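PDB 6FI9: transcriptional regulator ZitR from Lactococcus lactis subsp. cremoris, which represses the zit operon when zinc is present, binding as a homodimer to two palindromic operator sites in the zit promoter. Local coordinates for residues A[42-47]-A[56-61]; A[26-31]-A[103-108]. The protein carries 3 engineered substitutions. One frame throughout, in Å; residues are numbered along the deposited sequence.

Interaction 1: A[42-47]-A[56-61]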
loop_
_atom_site.group_PDB
_atom_site.type_symbol
_atom_site.label_atom_id
_atom_site.label_comp_id
_atom_site.label_asym_id
_atom_site.label_seq_id
_atom_site.Cartn_x
_atom_site.Cartn_y
_atom_site.Cartn_z
ATOM N N LEU A 42 0.736 1.576 -21.406
ATOM C CA LEU A 42 1.503 1.893 -22.618
ATOM C C LEU A 42 2.772 1.042 -22.723
ATOM O O LEU A 42 3.159 0.656 -23.825
ATOM C CB LEU A 42 1.875 3.387 -22.658
ATOM C CG LEU A 42 0.734 4.404 -22.635
ATOM C CD1 LEU A 42 1.246 5.774 -22.241
ATOM C CD2 LEU A 42 0.024 4.472 -23.977
ATOM N N MET A 43 3.404 0.749 -21.572
ATOM C CA MET A 43 4.625 -0.046 -21.460
ATOM C C MET A 43 4.415 -1.500 -21.921
ATOM O O MET A 43 5.205 -1.989 -22.731
ATOM C CB MET A 43 5.165 0.028 -20.020
ATOM C CG MET A 43 6.502 -0.633 -19.820
ATOM S SD MET A 43 6.902 -0.746 -18.066
ATOM C CE MET A 43 8.026 -2.114 -18.112
ATOM N N ILE A 44 3.353 -2.176 -21.413
ATOM C CA ILE A 44 3.017 -3.570 -21.756
ATOM C C ILE A 44 2.491 -3.699 -23.193
ATOM O O ILE A 44 2.662 -4.751 -23.810
ATOM C CB ILE A 44 2.077 -4.268 -20.725
ATOM C CG1 ILE A 44 0.760 -3.491 -20.498
ATOM C CG2 ILE A 44 2.807 -4.543 -19.409
ATOM C CD1 ILE A 44 -0.454 -4.365 -20.252
ATOM N N LEU A 45 1.861 -2.628 -23.720
ATOM C CA LEU A 45 1.333 -2.580 -25.087
ATOM C C LEU A 45 2.436 -2.368 -26.131
ATOM O O LEU A 45 2.246 -2.717 -27.298
ATOM C CB LEU A 45 0.248 -1.497 -25.232
ATOM C CG LEU A 45 -1.142 -1.849 -24.707
ATOM C CD1 LEU A 45 -2.001 -0.621 -24.601
ATOM C CD2 LEU A 45 -1.831 -2.865 -25.594
ATOM N N ALA A 46 3.580 -1.794 -25.708
ATOM C CA ALA A 46 4.738 -1.527 -26.561
ATOM C C ALA A 46 5.412 -2.827 -27.003
ATOM O O ALA A 46 5.684 -2.995 -28.193
ATOM C CB ALA A 46 5.733 -0.642 -25.825
ATOM N N ALA A 47 5.656 -3.750 -26.052
ATOM C CA ALA A 47 6.291 -5.041 -26.313
ATOM C C ALA A 47 5.359 -5.995 -27.057
ATOM O O ALA A 47 5.763 -6.568 -28.071
ATOM C CB ALA A 47 6.766 -5.669 -25.008
ATOM N N ALA A 56 -6.035 -6.194 -17.837
ATOM C CA ALA A 56 -6.569 -6.417 -16.488
ATOM C C ALA A 56 -5.800 -7.524 -15.758
ATOM O O ALA A 56 -5.604 -7.437 -14.547
ATOM C CB ALA A 56 -8.049 -6.773 -16.561
ATOM N N GLU A 57 -5.365 -8.555 -16.508
ATOM C CA GLU A 57 -4.608 -9.707 -16.014
ATOM C C GLU A 57 -3.176 -9.299 -15.633
ATOM O O GLU A 57 -2.699 -9.699 -14.568
ATOM C CB GLU A 57 -4.610 -10.831 -17.077
ATOM C CG GLU A 57 -3.950 -12.138 -16.659
ATOM C CD GLU A 57 -2.636 -12.449 -17.354
ATOM O OE1 GLU A 57 -1.639 -12.704 -16.641
ATOM O OE2 GLU A 57 -2.602 -12.445 -18.606
ATOM N N GLN A 58 -2.504 -8.509 -16.499
ATOM C CA GLN A 58 -1.134 -8.035 -16.302
ATOM C C GLN A 58 -1.044 -7.035 -15.151
ATOM O O GLN A 58 -0.244 -7.231 -14.238
ATOM C CB GLN A 58 -0.565 -7.419 -17.599
ATOM C CG GLN A 58 -0.290 -8.416 -18.722
ATOM C CD GLN A 58 1.011 -9.151 -18.544
ATOM O OE1 GLN A 58 2.099 -8.598 -18.744
ATOM N NE2 GLN A 58 0.925 -10.422 -18.174
ATOM N N LEU A 59 -1.877 -5.980 -15.183
ATOM C CA LEU A 59 -1.910 -4.920 -14.172
ATOM C C LEU A 59 -2.508 -5.351 -12.832
ATOM O O LEU A 59 -2.314 -4.651 -11.836
ATOM C CB LEU A 59 -2.662 -3.695 -14.712
ATOM C CG LEU A 59 -1.821 -2.645 -15.414
ATOM C CD1 LEU A 59 -1.696 -2.938 -16.900
ATOM C CD2 LEU A 59 -2.418 -1.275 -15.211
ATOM N N LYS A 60 -3.244 -6.487 -12.811
ATOM C CA LYS A 60 -3.929 -7.056 -11.636
ATOM C C LYS A 60 -5.020 -6.098 -11.094
ATOM O O LYS A 60 -5.335 -6.103 -9.900
ATOM C CB LYS A 60 -2.934 -7.523 -10.539
ATOM C CG LYS A 60 -1.931 -8.595 -10.981
ATOM C CD LYS A 60 -2.485 -10.009 -10.861
ATOM C CE LYS A 60 -1.506 -11.028 -11.391
ATOM N NZ LYS A 60 -2.052 -12.409 -11.323
ATOM N N ILE A 61 -5.603 -5.296 -12.005
ATOM C CA ILE A 61 -6.667 -4.327 -11.728
ATOM C C ILE A 61 -7.990 -4.771 -12.402
ATOM O O ILE A 61 -7.958 -5.539 -13.371
ATOM C CB ILE A 61 -6.209 -2.869 -12.084
ATOM C CG1 ILE A 61 -7.041 -1.787 -11.351
ATOM C CG2 ILE A 61 -6.154 -2.605 -13.592
ATOM C CD1 ILE A 61 -6.555 -1.433 -9.939
#
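Ile44 meets Leu59 and Gln58 through the outermost carbon of its longer branch, so one side chain carries all of the contact from its helix. Its CG1 lies between the backbone N and the carbonyl carbon (chi1 56°), and this rotation sends CD1 across the gap to helix 52-59. There Ile44 CD1 reaches Leu59 CD1 at 3.8 Å, methyl against methyl, with the two side chains running at a slant to one another. Leu59 leaves its backbone at a tangent to the neighbouring helix, and only the end of its side chain turns in. The same methyl, Ile44 CD1, also lies 4.0 Å from Gln58 CB. Ile44 and Gln58 pass alongside each other in opposite directions; Gln58 bends at chi2 (-80°), which carries its amide back beside the other branch, with OE1 4.2 Å from Ile44 CG2. The contact is thus small and mostly apolar, and the backbones stay well apart, 8.2 Å between Ile44 CA and Gln58 CA. Just beyond Leu59 the chain turns through Lys60, whose phi is positive, while a weak bond from Ile61 N to Ala56 O spans the turn. Ala56 and Ile61 face helix 63-75. The pairing belongs to the MarR-type winged helix-turn-helix domain, where helix 36-47 meets, near the surface, the first helix of the predicted DNA-binding motif.

Interaction 2: A[26-31]-A[103-108]. With ZN (zinc ion), chain J; ZN (zinc ion), chain I.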
loop_
_atom_site.group_PDB
_atom_site.type_symbol
_atom_site.label_atom_id
_atom_site.label_comp_id
_atom_site.label_asym_id
_atom_site.label_seq_id
_atom_site.Cartn_x
_atom_site.Cartn_y
_atom_site.Cartn_z
ATOM N N GLY A 26 12.081 7.455 -7.423
ATOM C CA GLY A 26 12.572 8.562 -8.232
ATOM C C GLY A 26 11.420 9.401 -8.749
ATOM O O GLY A 26 10.283 9.245 -8.285
ATOM N N GLU A 27 11.707 10.300 -9.717
ATOM C CA GLU A 27 10.696 11.168 -10.327
ATOM C C GLU A 27 10.412 10.792 -11.782
ATOM O O GLU A 27 11.298 10.291 -12.486
ATOM C CB GLU A 27 11.062 12.659 -10.192
ATOM C CG GLU A 27 10.994 13.196 -8.769
ATOM C CD GLU A 27 9.604 13.513 -8.251
ATOM O OE1 GLU A 27 8.882 12.567 -7.866
ATOM O OE2 GLU A 27 9.241 14.712 -8.221
ATOM N N CYS A 28 9.157 11.016 -12.211
ATOM C CA CYS A 28 8.698 10.712 -13.558
ATOM C C CYS A 28 9.204 11.757 -14.548
ATOM O O CYS A 28 8.909 12.949 -14.409
ATOM C CB CYS A 28 7.178 10.573 -13.600
ATOM S SG CYS A 28 6.549 9.809 -15.122
ATOM N N GLU A 29 9.991 11.297 -15.537
ATOM C CA GLU A 29 10.580 12.130 -16.587
ATOM C C GLU A 29 9.663 12.307 -17.820
ATOM O O GLU A 29 10.099 12.867 -18.827
ATOM C CB GLU A 29 11.969 11.590 -16.985
ATOM C CG GLU A 29 13.062 11.919 -15.979
ATOM C CD GLU A 29 14.422 11.283 -16.213
ATOM O OE1 GLU A 29 14.866 11.184 -17.382
ATOM O OE2 GLU A 29 15.054 10.889 -15.207
ATOM N N SER A 30 8.394 11.852 -17.734
ATOM C CA SER A 30 7.418 11.976 -18.819
ATOM C C SER A 30 6.862 13.391 -18.911
ATOM O O SER A 30 6.431 13.963 -17.903
ATOM C CB SER A 30 6.277 10.976 -18.656
ATOM O OG SER A 30 6.680 9.683 -19.074
ATOM N N ASN A 31 6.878 13.950 -20.135
ATOM C CA ASN A 31 6.385 15.293 -20.456
ATOM C C ASN A 31 4.849 15.356 -20.466
ATOM O O ASN A 31 4.280 16.444 -20.329
ATOM C CB ASN A 31 6.968 15.780 -21.791
ATOM C CG ASN A 31 6.704 14.863 -22.965
ATOM O OD1 ASN A 31 7.476 13.946 -23.247
ATOM N ND2 ASN A 31 5.612 15.086 -23.680
ATOM N N ALA A 103 6.260 4.996 -23.125
ATOM C CA ALA A 103 6.423 3.583 -22.775
ATOM C C ALA A 103 7.901 3.279 -22.514
ATOM O O ALA A 103 8.211 2.464 -21.642
ATOM C CB ALA A 103 5.897 2.699 -23.896
ATOM N N LYS A 104 8.806 3.951 -23.262
ATOM C CA LYS A 104 10.256 3.820 -23.133
ATOM C C LYS A 104 10.713 4.388 -21.789
ATOM O O LYS A 104 11.614 3.824 -21.161
ATOM C CB LYS A 104 10.966 4.546 -24.288
ATOM C CG LYS A 104 11.056 3.739 -25.577
ATOM C CD LYS A 104 11.617 4.602 -26.713
ATOM C CE LYS A 104 11.894 3.838 -27.983
ATOM N NZ LYS A 104 12.330 4.749 -29.075
ATOM N N GLU A 105 10.074 5.490 -21.346
ATOM C CA GLU A 105 10.379 6.166 -20.088
ATOM C C GLU A 105 9.974 5.322 -18.896
ATOM O O GLU A 105 10.753 5.218 -17.950
ATOM C CB GLU A 105 9.710 7.549 -20.016
ATOM C CG GLU A 105 10.410 8.528 -19.078
ATOM C CD GLU A 105 10.211 8.319 -17.587
ATOM O OE1 GLU A 105 9.040 8.214 -17.157
ATOM O OE2 GLU A 105 11.223 8.258 -16.851
ATOM N N HIS A 106 8.760 4.735 -18.930
ATOM C CA HIS A 106 8.241 3.904 -17.843
ATOM C C HIS A 106 9.073 2.647 -17.660
ATOM O O HIS A 106 9.359 2.273 -16.526
ATOM C CB HIS A 106 6.767 3.560 -18.064
ATOM C CG HIS A 106 6.032 3.296 -16.793
ATOM N ND1 HIS A 106 5.666 4.325 -15.949
ATOM C CD2 HIS A 106 5.618 2.123 -16.262
ATOM C CE1 HIS A 106 5.036 3.751 -14.939
ATOM N NE2 HIS A 106 4.985 2.427 -15.081
ATOM N N ALA A 107 9.514 2.034 -18.771
ATOM C CA ALA A 107 10.363 0.845 -18.764
ATOM C C ALA A 107 11.733 1.175 -18.156
ATOM O O ALA A 107 12.338 0.336 -17.485
ATOM C CB ALA A 107 10.524 0.319 -20.179
ATOM N N ALA A 108 12.196 2.411 -18.376
ATOM C CA ALA A 108 13.442 2.927 -17.831
ATOM C C ALA A 108 13.258 3.263 -16.341
ATOM O O ALA A 108 14.178 3.030 -15.558
ATOM C CB ALA A 108 13.876 4.161 -18.603
HETATM ZN ZN ZN J . 7.301 7.416 -16.429
HETATM ZN ZN ZN I . 4.964 0.599 -13.938
#
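Glu105 on the helix and Cys28 on the loop converge on one zinc ion. Glu105 OE1 binds it at 2.0 Å, while Cys28 SG approaches the same ion at 2.8 Å, long for a zinc-sulfur bond, so this ligand is at best weakly held in the model. Glu39 of helix 36-47 completes the protein ligands of this site. Glu105 reaches the metal by a bend at chi2 (-75°), which turns its carboxylate along the loop. The next residue, His106, serves the second zinc through NE2, at 2.2 Å, together with Glu22, His40 and His110; the other ring nitrogen, His106 ND1, points roughly at the first zinc but stops 3.5 Å short, too far for a bond. Adjacent residues of one helical turn therefore feed two metal sites.

Among the polar approaches, Ser30 OG lies 3.4 Å from Glu105 OE1 and is itself hydrogen-bonded to Glu39 OE1, so a second-shell hydroxyl touches one carboxylate ligand and grips the other. Glu29 OE1 and Glu105 OE2 carry like charge 4.7 Å apart. The bound zinc probably offsets part of this repulsion, and Glu29 has a long, weak ion pair with Lys112.

In van der Waals contact, Glu105 OE2, the oxygen turned from the metal, rests against Glu29 CB at 3.4 Å, the two side chains crossing nearly at right angles with their carboxylate planes 28° apart.

Segment 26-31 has no regular structure and belongs to the connection between helices 2-16 and 36-47. It runs past the Glu105 side of helix 100-122; from other sides of that helix His106 packs on Glu39 and Met43, and Ala103 on Ala46, of helix 36-47.

The two contacts lie about 16 Å apart, centre to centre, and share helix 36-47 as their go-between. Along the chain, the loop 26-31 comes first, then 42-47 and 56-61, and finally 103-108, so interaction 1 falls wholly between the two halves of interaction 2. They also touch directly: Met43 SD packs 3.6 Å from His106 CD2, and Ala46 CB lies 3.9 Å from Ala103 CB. Helix 36-47 supplies zinc ligands Glu39 and His40 and, further on, Ile44 leans on helix 52-59 of the predicted DNA-binding motif. Zinc binding could therefore influence the placement of that motif through this helix, consistent with zinc-responsive repression.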